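Local coordinates for outer membrane porin F (Pseudomonas aeruginosa, PDB 4RLC), which forms an eight-stranded beta-barrel in the outer membrane with its N-terminal domain and, as a porin, probably lets small molecules pass, at residues Tyr137-Glu140 / Asn141-Ala144. Sequence-based numbering, arbitrary orientation.
With C8E ((hydroxyethyloxy)tri(ethyloxy)octane), chain F.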
ATOM      1  N   TYR A 137      -9.000 -13.536  -3.719  1.00 19.44           N
ATOM      2  CA  TYR A 137      -8.524 -14.758  -3.048  1.00 18.83           C
ATOM      3  C   TYR A 137      -8.897 -15.918  -3.966  1.00 19.60           C
ATOM      4  O   TYR A 137     -10.016 -16.404  -3.995  1.00 20.32           O
ATOM      5  CB  TYR A 137      -9.162 -14.908  -1.661  1.00 19.50           C
ATOM      6  CG  TYR A 137      -8.763 -13.829  -0.702  1.00 19.12           C
ATOM      7  CD1 TYR A 137      -9.439 -12.614  -0.667  1.00 20.00           C
ATOM      8  CD2 TYR A 137      -7.713 -14.003   0.239  1.00 18.64           C
ATOM      9  CE1 TYR A 137      -9.078 -11.613   0.220  1.00 20.34           C
ATOM     10  CE2 TYR A 137      -7.363 -13.001   1.143  1.00 19.56           C
ATOM     11  CZ  TYR A 137      -8.061 -11.812   1.192  1.00 19.88           C
ATOM     12  OH  TYR A 137      -7.704 -10.765   2.065  1.00 21.13           O
ATOM     13  N   PHE A 138      -7.883 -16.436  -4.664  1.00 19.03           N
ATOM     14  CA  PHE A 138      -8.038 -17.590  -5.536  1.00 19.57           C
ATOM     15  C   PHE A 138      -7.791 -18.930  -4.921  1.00 21.56           C
ATOM     16  O   PHE A 138      -8.121 -19.936  -5.547  1.00 23.15           O
ATOM     17  CB  PHE A 138      -7.226 -17.350  -6.825  1.00 19.40           C
ATOM     18  CG  PHE A 138      -5.754 -17.180  -6.587  1.00 18.13           C
ATOM     19  CD1 PHE A 138      -4.959 -18.297  -6.438  1.00 18.62           C
ATOM     20  CD2 PHE A 138      -5.180 -15.950  -6.492  1.00 18.22           C
ATOM     21  CE1 PHE A 138      -3.590 -18.164  -6.230  1.00 18.35           C
ATOM     22  CE2 PHE A 138      -3.817 -15.798  -6.189  1.00 18.06           C
ATOM     23  CZ  PHE A 138      -3.029 -16.939  -6.124  1.00 17.98           C
ATOM     24  N   THR A 139      -7.171 -18.966  -3.715  1.00 20.71           N
ATOM     25  CA  THR A 139      -7.288 -20.047  -2.812  1.00 22.11           C
ATOM     26  C   THR A 139      -7.744 -19.497  -1.455  1.00 22.18           C
ATOM     27  O   THR A 139      -7.860 -18.293  -1.244  1.00 22.36           O
ATOM     28  CB  THR A 139      -5.948 -20.886  -2.629  1.00 22.65           C
ATOM     29  OG1 THR A 139      -5.117 -20.265  -1.659  1.00 22.05           O
ATOM     30  CG2 THR A 139      -5.172 -21.042  -3.931  1.00 22.01           C
ATOM     31  N   GLU A 140      -7.992 -20.348  -0.477  1.00 24.64           N
ATOM     32  CA  GLU A 140      -8.330 -19.797   0.873  1.00 26.57           C
ATOM     33  C   GLU A 140      -7.233 -18.887   1.437  1.00 24.91           C
ATOM     34  O   GLU A 140      -7.495 -18.008   2.283  1.00 25.92           O
ATOM     35  CB  GLU A 140      -8.618 -20.944   1.825  1.00 29.74           C
ATOM     36  CG  GLU A 140      -9.912 -21.697   1.480  1.00 35.94           C
ATOM     37  CD  GLU A 140     -11.165 -20.884   1.822  1.00 40.41           C
ATOM     38  OE1 GLU A 140     -11.028 -19.837   2.526  1.00 41.97           O
ATOM     39  OE2 GLU A 140     -12.285 -21.299   1.392  1.00 51.08           O
ATOM     40  N   ASN A 141      -5.966 -19.105   1.023  1.00 23.49           N
ATOM     41  CA  ASN A 141      -4.842 -18.378   1.545  1.00 22.28           C
ATOM     42  C   ASN A 141      -4.174 -17.383   0.622  1.00 22.13           C
ATOM     43  O   ASN A 141      -3.705 -16.335   1.117  1.00 24.59           O
ATOM     44  CB  ASN A 141      -3.759 -19.363   2.036  1.00 23.71           C
ATOM     45  CG  ASN A 141      -4.311 -20.386   2.989  1.00 27.81           C
ATOM     46  OD1 ASN A 141      -4.550 -21.528   2.590  1.00 31.59           O
ATOM     47  ND2 ASN A 141      -4.510 -20.008   4.268  1.00 27.59           N
ATOM     48  N   PHE A 142      -4.188 -17.560  -0.701  1.00 18.91           N
ATOM     49  CA  PHE A 142      -3.421 -16.712  -1.565  1.00 18.07           C
ATOM     50  C   PHE A 142      -4.342 -15.725  -2.339  1.00 17.93           C
ATOM     51  O   PHE A 142      -5.391 -16.123  -2.718  1.00 18.91           O
ATOM     52  CB  PHE A 142      -2.636 -17.505  -2.590  1.00 18.61           C
ATOM     53  CG  PHE A 142      -1.460 -18.264  -1.991  1.00 19.77           C
ATOM     54  CD1 PHE A 142      -0.240 -17.630  -1.896  1.00 22.07           C
ATOM     55  CD2 PHE A 142      -1.602 -19.535  -1.634  1.00 21.08           C
ATOM     56  CE1 PHE A 142       0.845 -18.317  -1.360  1.00 22.27           C
ATOM     57  CE2 PHE A 142      -0.511 -20.260  -1.039  1.00 22.46           C
ATOM     58  CZ  PHE A 142       0.688 -19.612  -0.962  1.00 22.45           C
ATOM     59  N   PHE A 143      -3.866 -14.505  -2.473  1.00 17.06           N
ATOM     60  CA  PHE A 143      -4.587 -13.454  -3.255  1.00 17.96           C
ATOM     61  C   PHE A 143      -3.658 -12.734  -4.188  1.00 17.69           C
ATOM     62  O   PHE A 143      -2.484 -12.617  -3.994  1.00 16.06           O
ATOM     63  CB  PHE A 143      -5.367 -12.503  -2.329  1.00 17.93           C
ATOM     64  CG  PHE A 143      -4.513 -11.606  -1.489  1.00 19.66           C
ATOM     65  CD1 PHE A 143      -4.017 -10.379  -1.947  1.00 20.01           C
ATOM     66  CD2 PHE A 143      -4.082 -12.083  -0.227  1.00 20.85           C
ATOM     67  CE1 PHE A 143      -3.212  -9.595  -1.102  1.00 21.38           C
ATOM     68  CE2 PHE A 143      -3.299 -11.274   0.596  1.00 21.53           C
ATOM     69  CZ  PHE A 143      -2.824 -10.095   0.154  1.00 19.68           C
ATOM     70  N   ALA A 144      -4.262 -12.156  -5.257  1.00 15.75           N
ATOM     71  CA  ALA A 144      -3.633 -11.175  -6.078  1.00 16.24           C
ATOM     72  C   ALA A 144      -4.490  -9.874  -5.914  1.00 17.77           C
ATOM     73  O   ALA A 144      -5.704  -9.962  -5.648  1.00 19.07           O
ATOM     74  CB  ALA A 144      -3.627 -11.642  -7.517  1.00 17.26           C
TER
HETATM   75  C6  C8E F 205     -20.701  -9.926  -9.339  1.00 75.67           C
HETATM   76  C7  C8E F 205     -19.838 -10.212 -10.578  1.00 79.03           C
HETATM   77  C8  C8E F 205     -18.579 -11.038 -10.288  1.00 74.00           C
HETATM   78  O9  C8E F 205     -17.491 -10.603 -11.119  1.00 75.86           O
HETATM   79  C10 C8E F 205     -16.174 -10.875 -10.609  1.00 72.78           C
HETATM   80  C11 C8E F 205     -15.397 -11.603 -11.702  1.00 76.82           C
HETATM   81  O12 C8E F 205     -14.010 -11.743 -11.397  1.00 73.92           O
HETATM   82  C13 C8E F 205     -13.289 -10.511 -11.328  1.00 70.51           C
HETATM   83  C14 C8E F 205     -11.879 -10.764 -11.836  1.00 67.79           C
HETATM   84  O15 C8E F 205     -11.082  -9.599 -11.597  1.00 68.83           O
HETATM   85  C16 C8E F 205     -10.399  -9.574 -10.336  1.00 63.13           C
HETATM   86  C17 C8E F 205      -9.000  -8.992 -10.506  1.00 61.35           C
HETATM   87  O18 C8E F 205      -8.356  -8.926  -9.230  1.00 57.84           O
HETATM   88  C19 C8E F 205      -7.068  -8.356  -9.259  1.00 46.19           C
HETATM   89  C20 C8E F 205      -6.102  -9.456  -9.545  1.00 43.68           C
HETATM   90  O21 C8E F 205      -5.183  -9.068 -10.548  1.00 49.71           O
HETATM   91  O   HOH W   1      -3.970 -21.976  -0.245  1.00 33.75           O
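One face of the Tyr137 ring is covered by Phe143, whose CB stands 4.0 Å from the ring centroid, a CH-pi contact offset toward the rim. The two side chains lie side by side, pointing into the barrel, and their rings meet obliquely, planes at 52°, with CE2 of Tyr137 3.7 Å from CD2 of Phe143; Tyr137 OH continues to a hydrogen bond with Glu22, and Lys135 makes a cation-pi contact with Phe143. On the outward-facing side of the barrel wall, the Phe138 ring takes Phe142 O over one face and Ala144 N at its edge, and its CZ reaches CB of Phe142 at 3.6 Å. With CG of Phe138 set between its backbone N and carbonyl carbon (chi1 61°), the ring folds back over the returning strand. Thr139 OG1 lies in plane at the edge of the Phe142 ring and accepts two hydrogen bonds, from Asn141 N and Phe142 N, each 3.0 Å. Asn141 ND2 bonds to Asn174 O. Phe142 O receives weak bonds from Phe138 N and Thr139 N. The Thr139 hydroxyl thus forms an ST turn within the short hairpin turn linking antiparallel strands 120-137 and 142-153 of the up-and-down beta-barrel.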